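Local atomic coordinates of Mgp-operon protein 3 (Mycoplasma pneumoniae, PDB entry 6RJ1), a protein that is a surface-exposed adhesin of the P40/P90 type, probably binding host-cell sugars during attachment, together with the partner adhesin P1. Residues W949-K957 with Q968-R976. Residues are numbered along the deposited sequence; the frame is centred on the assembly and turned at random.
Sequences WTGKVDIYK and QLSENVKRR
Ser970 OG accepts a hydrogen bond from Ile955 N (2.8 Å, N-H···O angle 161°). Lys974 NZ forms a salt bridge with Asp954 OD1 (2.9 Å), meeting that oxygen nearly along its C-O axis. These two bonds fasten helix 967-974, the last of the deposited chain, to strand 952-959 of a four-stranded antiparallel sheet, whose last strand, 962-965, leads directly into the helix. The axes of the segments 952-957 and 968-974 approach to 6.6 Å, with 156° between their N-to-C directions, so the helix runs back nearly antiparallel along the strand.

Apolar contacts accompany the polar pair. Ile955 CG1 meets Leu969 CB (4.0 Å), while Val973 CG1 approaches Val953 CB at 4.0 Å, the two valine side chains crossing at about a right angle. Beside the salt bridge, Lys952 CG packs against Lys974 CD (3.7 Å). The nitrogens Lys952 NZ and Lys974 NZ lie 4.1 Å apart beside the Asp954 carboxylate, and Lys952 NZ also has a weak, long ion pair with Asp927.

A second shell positions these groups. Asp954 OD1 also pairs with Lys965 NZ, so one carboxylate oxygen serves two lysines, which would favour its ionised form. Ser970 OG is hydrogen-bonded to Asp966 O as well, tying the strand's backbone NH to the start of the helix, where Asp966 OD1 takes the NH of Leu969. Thr21, from the far N-terminal part of the chain, touches both Val953 and Val973. The Ser970 hydroxyl lies anti to its own carbonyl carbon (chi1 -64°), the rotamer from which OG reaches Ile955 N.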
ATOM      1  N   TRP A 949     -22.197  29.952 -10.993  1.00131.40           N
ATOM      2  CA  TRP A 949     -22.125  30.736  -9.755  1.00130.93           C
ATOM      3  C   TRP A 949     -22.878  30.077  -8.597  1.00131.27           C
ATOM      4  O   TRP A 949     -22.320  29.935  -7.503  1.00130.75           O
ATOM      5  CB  TRP A 949     -22.593  32.185 -10.005  1.00130.40           C
ATOM      6  CG  TRP A 949     -22.243  32.710 -11.373  1.00131.92           C
ATOM      7  CD1 TRP A 949     -23.114  33.006 -12.381  1.00134.97           C
ATOM      8  CD2 TRP A 949     -20.924  32.924 -11.905  1.00131.99           C
ATOM      9  NE1 TRP A 949     -22.424  33.428 -13.496  1.00134.63           N
ATOM     10  CE2 TRP A 949     -21.077  33.373 -13.237  1.00136.18           C
ATOM     11  CE3 TRP A 949     -19.624  32.795 -11.379  1.00133.31           C
ATOM     12  CZ2 TRP A 949     -19.980  33.693 -14.050  1.00135.58           C
ATOM     13  CZ3 TRP A 949     -18.540  33.097 -12.191  1.00134.87           C
ATOM     14  CH2 TRP A 949     -18.722  33.546 -13.507  1.00135.57           C
ATOM     15  N   THR A 950     -24.127  29.643  -8.852  1.00124.70           N
ATOM     16  CA  THR A 950     -24.961  28.929  -7.879  1.00122.72           C
ATOM     17  C   THR A 950     -24.617  27.422  -7.827  1.00121.81           C
ATOM     18  O   THR A 950     -24.972  26.749  -6.852  1.00122.35           O
ATOM     19  CB  THR A 950     -26.463  29.179  -8.146  1.00130.91           C
ATOM     20  OG1 THR A 950     -27.233  28.387  -7.237  1.00129.92           O
ATOM     21  CG2 THR A 950     -26.879  28.874  -9.594  1.00129.68           C
ATOM     22  N   GLY A 951     -23.951  26.925  -8.880  1.00112.47           N
ATOM     23  CA  GLY A 951     -23.582  25.525  -9.037  1.00109.33           C
ATOM     24  C   GLY A 951     -24.724  24.746  -9.656  1.00107.34           C
ATOM     25  O   GLY A 951     -25.834  24.752  -9.116  1.00107.24           O
ATOM     26  N   LYS A 952     -24.474  24.097 -10.814  1.00 98.67           N
ATOM     27  CA  LYS A 952     -25.469  23.307 -11.544  1.00 95.69           C
ATOM     28  C   LYS A 952     -25.873  22.073 -10.719  1.00 94.77           C
ATOM     29  O   LYS A 952     -25.015  21.261 -10.364  1.00 93.44           O
ATOM     30  CB  LYS A 952     -24.930  22.927 -12.935  1.00 97.43           C
ATOM     31  CG  LYS A 952     -25.903  22.134 -13.794  1.00109.78           C
ATOM     32  CD  LYS A 952     -25.199  21.404 -14.930  1.00120.09           C
ATOM     33  CE  LYS A 952     -25.754  20.013 -15.133  1.00125.21           C
ATOM     34  NZ  LYS A 952     -25.210  19.374 -16.357  1.00129.08           N
ATOM     35  N   VAL A 953     -27.176  21.960 -10.388  1.00 88.69           N
ATOM     36  CA  VAL A 953     -27.701  20.863  -9.570  1.00 87.54           C
ATOM     37  C   VAL A 953     -28.540  19.884 -10.393  1.00 91.38           C
ATOM     38  O   VAL A 953     -29.505  20.282 -11.038  1.00 91.09           O
ATOM     39  CB  VAL A 953     -28.454  21.360  -8.304  1.00 90.71           C
ATOM     40  CG1 VAL A 953     -28.941  20.193  -7.454  1.00 90.24           C
ATOM     41  CG2 VAL A 953     -27.580  22.289  -7.468  1.00 90.48           C
ATOM     42  N   ASP A 954     -28.167  18.595 -10.340  1.00 88.40           N
ATOM     43  CA  ASP A 954     -28.848  17.489 -11.011  1.00 88.14           C
ATOM     44  C   ASP A 954     -29.511  16.596  -9.955  1.00 90.64           C
ATOM     45  O   ASP A 954     -28.876  16.257  -8.956  1.00 89.36           O
ATOM     46  CB  ASP A 954     -27.842  16.658 -11.840  1.00 90.30           C
ATOM     47  CG  ASP A 954     -27.632  17.062 -13.295  1.00104.37           C
ATOM     48  OD1 ASP A 954     -28.260  18.055 -13.742  1.00105.98           O
ATOM     49  OD2 ASP A 954     -26.850  16.377 -13.992  1.00110.46           O
ATOM     50  N   ILE A 955     -30.783  16.228 -10.172  1.00 87.33           N
ATOM     51  CA  ILE A 955     -31.530  15.348  -9.268  1.00 87.08           C
ATOM     52  C   ILE A 955     -31.598  13.946  -9.874  1.00 91.48           C
ATOM     53  O   ILE A 955     -31.943  13.789 -11.047  1.00 91.42           O
ATOM     54  CB  ILE A 955     -32.946  15.908  -8.917  1.00 89.86           C
ATOM     55  CG1 ILE A 955     -32.905  17.401  -8.447  1.00 90.11           C
ATOM     56  CG2 ILE A 955     -33.691  15.009  -7.913  1.00 89.96           C
ATOM     57  CD1 ILE A 955     -32.105  17.756  -7.110  1.00 95.53           C
ATOM     58  N   TYR A 956     -31.287  12.934  -9.057  1.00 88.07           N
ATOM     59  CA  TYR A 956     -31.317  11.528  -9.442  1.00 88.10           C
ATOM     60  C   TYR A 956     -32.237  10.728  -8.510  1.00 94.00           C
ATOM     61  O   TYR A 956     -32.284  11.001  -7.310  1.00 93.89           O
ATOM     62  CB  TYR A 956     -29.897  10.948  -9.416  1.00 88.71           C
ATOM     63  CG  TYR A 956     -28.999  11.426 -10.541  1.00 89.53           C
ATOM     64  CD1 TYR A 956     -28.368  12.665 -10.477  1.00 91.23           C
ATOM     65  CD2 TYR A 956     -28.722  10.609 -11.634  1.00 90.20           C
ATOM     66  CE1 TYR A 956     -27.512  13.096 -11.492  1.00 92.18           C
ATOM     67  CE2 TYR A 956     -27.870  11.031 -12.657  1.00 91.24           C
ATOM     68  CZ  TYR A 956     -27.259  12.274 -12.578  1.00101.14           C
ATOM     69  OH  TYR A 956     -26.398  12.700 -13.568  1.00106.00           O
ATOM     70  N   LYS A 957     -32.972   9.749  -9.066  1.00 91.56           N
ATOM     71  CA  LYS A 957     -33.854   8.885  -8.288  1.00 91.48           C
ATOM     72  C   LYS A 957     -33.111   7.602  -7.919  1.00 96.13           C
ATOM     73  O   LYS A 957     -32.647   6.879  -8.800  1.00 94.35           O
ATOM     74  CB  LYS A 957     -35.146   8.586  -9.047  1.00 94.13           C
ATOM     75  CG  LYS A 957     -36.311   8.237  -8.129  1.00111.87           C
ATOM     76  CD  LYS A 957     -36.777   6.800  -8.324  1.00119.76           C
ATOM     77  CE  LYS A 957     -38.054   6.500  -7.575  1.00124.95           C
ATOM     78  NZ  LYS A 957     -37.828   6.345  -6.112  1.00132.78           N
ATOM     79  N   GLN A 968     -37.373  16.553 -14.923  1.00102.90           N
ATOM     80  CA  GLN A 968     -38.383  17.475 -14.399  1.00102.62           C
ATOM     81  C   GLN A 968     -37.865  18.305 -13.230  1.00106.07           C
ATOM     82  O   GLN A 968     -37.985  19.529 -13.262  1.00106.04           O
ATOM     83  CB  GLN A 968     -39.618  16.693 -13.949  1.00104.14           C
ATOM     84  CG  GLN A 968     -40.703  16.607 -14.993  1.00120.74           C
ATOM     85  CD  GLN A 968     -41.990  17.158 -14.451  1.00138.20           C
ATOM     86  OE1 GLN A 968     -42.434  18.252 -14.822  1.00134.36           O
ATOM     87  NE2 GLN A 968     -42.606  16.415 -13.542  1.00129.11           N
ATOM     88  N   LEU A 969     -37.311  17.633 -12.197  1.00101.53           N
ATOM     89  CA  LEU A 969     -36.776  18.263 -10.995  1.00101.16           C
ATOM     90  C   LEU A 969     -35.420  18.898 -11.235  1.00105.76           C
ATOM     91  O   LEU A 969     -35.143  19.931 -10.632  1.00105.25           O
ATOM     92  CB  LEU A 969     -36.695  17.271  -9.820  1.00101.00           C
ATOM     93  CG  LEU A 969     -38.023  16.846  -9.177  1.00105.03           C
ATOM     94  CD1 LEU A 969     -37.821  15.672  -8.260  1.00105.05           C
ATOM     95  CD2 LEU A 969     -38.658  17.982  -8.402  1.00106.75           C
ATOM     96  N   SER A 970     -34.567  18.278 -12.088  1.00103.00           N
ATOM     97  CA  SER A 970     -33.234  18.797 -12.410  1.00103.05           C
ATOM     98  C   SER A 970     -33.339  20.146 -13.104  1.00109.75           C
ATOM     99  O   SER A 970     -32.594  21.056 -12.745  1.00110.08           O
ATOM    100  CB  SER A 970     -32.443  17.818 -13.269  1.00104.67           C
ATOM    101  OG  SER A 970     -32.188  16.614 -12.565  1.00109.41           O
ATOM    102  N   GLU A 971     -34.281  20.289 -14.061  1.00107.58           N
ATOM    103  CA  GLU A 971     -34.510  21.549 -14.763  1.00108.57           C
ATOM    104  C   GLU A 971     -35.131  22.559 -13.792  1.00114.88           C
ATOM    105  O   GLU A 971     -34.679  23.701 -13.748  1.00115.06           O
ATOM    106  CB  GLU A 971     -35.408  21.355 -16.002  1.00110.13           C
ATOM    107  CG  GLU A 971     -35.521  22.601 -16.869  1.00124.00           C
ATOM    108  CD  GLU A 971     -36.765  22.686 -17.733  1.00149.86           C
ATOM    109  OE1 GLU A 971     -37.709  23.417 -17.352  1.00132.11           O
ATOM    110  OE2 GLU A 971     -36.791  22.027 -18.797  1.00152.94           O
ATOM    111  N   ASN A 972     -36.135  22.115 -12.999  1.00112.39           N
ATOM    112  CA  ASN A 972     -36.872  22.898 -11.997  1.00112.54           C
ATOM    113  C   ASN A 972     -35.949  23.566 -10.972  1.00116.80           C
ATOM    114  O   ASN A 972     -36.113  24.753 -10.681  1.00116.52           O
ATOM    115  CB  ASN A 972     -37.900  22.008 -11.289  1.00113.43           C
ATOM    116  CG  ASN A 972     -38.777  22.727 -10.304  1.00132.45           C
ATOM    117  OD1 ASN A 972     -39.765  23.367 -10.673  1.00126.22           O
ATOM    118  ND2 ASN A 972     -38.432  22.625  -9.025  1.00121.25           N
ATOM    119  N   VAL A 973     -34.985  22.802 -10.434  1.00113.71           N
ATOM    120  CA  VAL A 973     -34.010  23.282  -9.451  1.00113.57           C
ATOM    121  C   VAL A 973     -32.949  24.200 -10.122  1.00119.98           C
ATOM    122  O   VAL A 973     -32.384  25.065  -9.450  1.00119.77           O
ATOM    123  CB  VAL A 973     -33.408  22.105  -8.628  1.00116.23           C
ATOM    124  CG1 VAL A 973     -32.323  21.352  -9.393  1.00115.63           C
ATOM    125  CG2 VAL A 973     -32.909  22.571  -7.266  1.00115.94           C
ATOM    126  N   LYS A 974     -32.733  24.039 -11.454  1.00117.93           N
ATOM    127  CA  LYS A 974     -31.782  24.824 -12.248  1.00118.14           C
ATOM    128  C   LYS A 974     -32.338  26.190 -12.658  1.00123.59           C
ATOM    129  O   LYS A 974     -31.764  27.210 -12.268  1.00123.78           O
ATOM    130  CB  LYS A 974     -31.311  24.041 -13.487  1.00120.15           C
ATOM    131  CG  LYS A 974     -29.899  23.483 -13.361  1.00128.15           C
ATOM    132  CD  LYS A 974     -29.536  22.608 -14.555  1.00134.20           C
ATOM    133  CE  LYS A 974     -29.550  21.140 -14.204  1.00140.11           C
ATOM    134  NZ  LYS A 974     -29.129  20.284 -15.340  1.00147.17           N
ATOM    135  N   ARG A 975     -33.450  26.207 -13.437  1.00120.22           N
ATOM    136  CA  ARG A 975     -34.083  27.418 -13.962  1.00119.89           C
ATOM    137  C   ARG A 975     -34.294  28.504 -12.882  1.00124.30           C
ATOM    138  O   ARG A 975     -35.233  28.453 -12.082  1.00124.25           O
ATOM    139  CB  ARG A 975     -35.376  27.118 -14.766  1.00119.46           C
ATOM    140  CG  ARG A 975     -36.469  26.327 -14.043  1.00127.66           C
ATOM    141  CD  ARG A 975     -37.731  26.183 -14.879  1.00135.33           C
ATOM    142  NE  ARG A 975     -38.571  27.382 -14.832  1.00141.19           N
ATOM    143  CZ  ARG A 975     -38.654  28.285 -15.807  1.00156.01           C
ATOM    144  NH1 ARG A 975     -39.447  29.341 -15.675  1.00141.18           N
ATOM    145  NH2 ARG A 975     -37.952  28.135 -16.923  1.00144.90           N
ATOM    146  N   ARG A 976     -33.331  29.449 -12.856  1.00120.65           N
ATOM    147  CA  ARG A 976     -33.196  30.648 -12.016  1.00146.33           C
ATOM    148  C   ARG A 976     -33.969  30.605 -10.690  1.00183.52           C
ATOM    149  O   ARG A 976     -33.592  29.872  -9.776  1.00147.57           O
ATOM    150  CB  ARG A 976     -33.565  31.923 -12.814  1.00145.67           C
ATOM    151  CG  ARG A 976     -33.184  31.916 -14.314  1.00153.55           C
ATOM    152  CD  ARG A 976     -31.682  31.910 -14.594  1.00157.82           C
ATOM    153  NE  ARG A 976     -31.263  30.723 -15.347  1.00158.66           N
ATOM    154  CZ  ARG A 976     -30.819  30.741 -16.602  1.00166.86           C
ATOM    155  NH1 ARG A 976     -30.720  31.887 -17.263  1.00152.33           N
ATOM    156  NH2 ARG A 976     -30.462  29.613 -17.200  1.00149.75           N
TER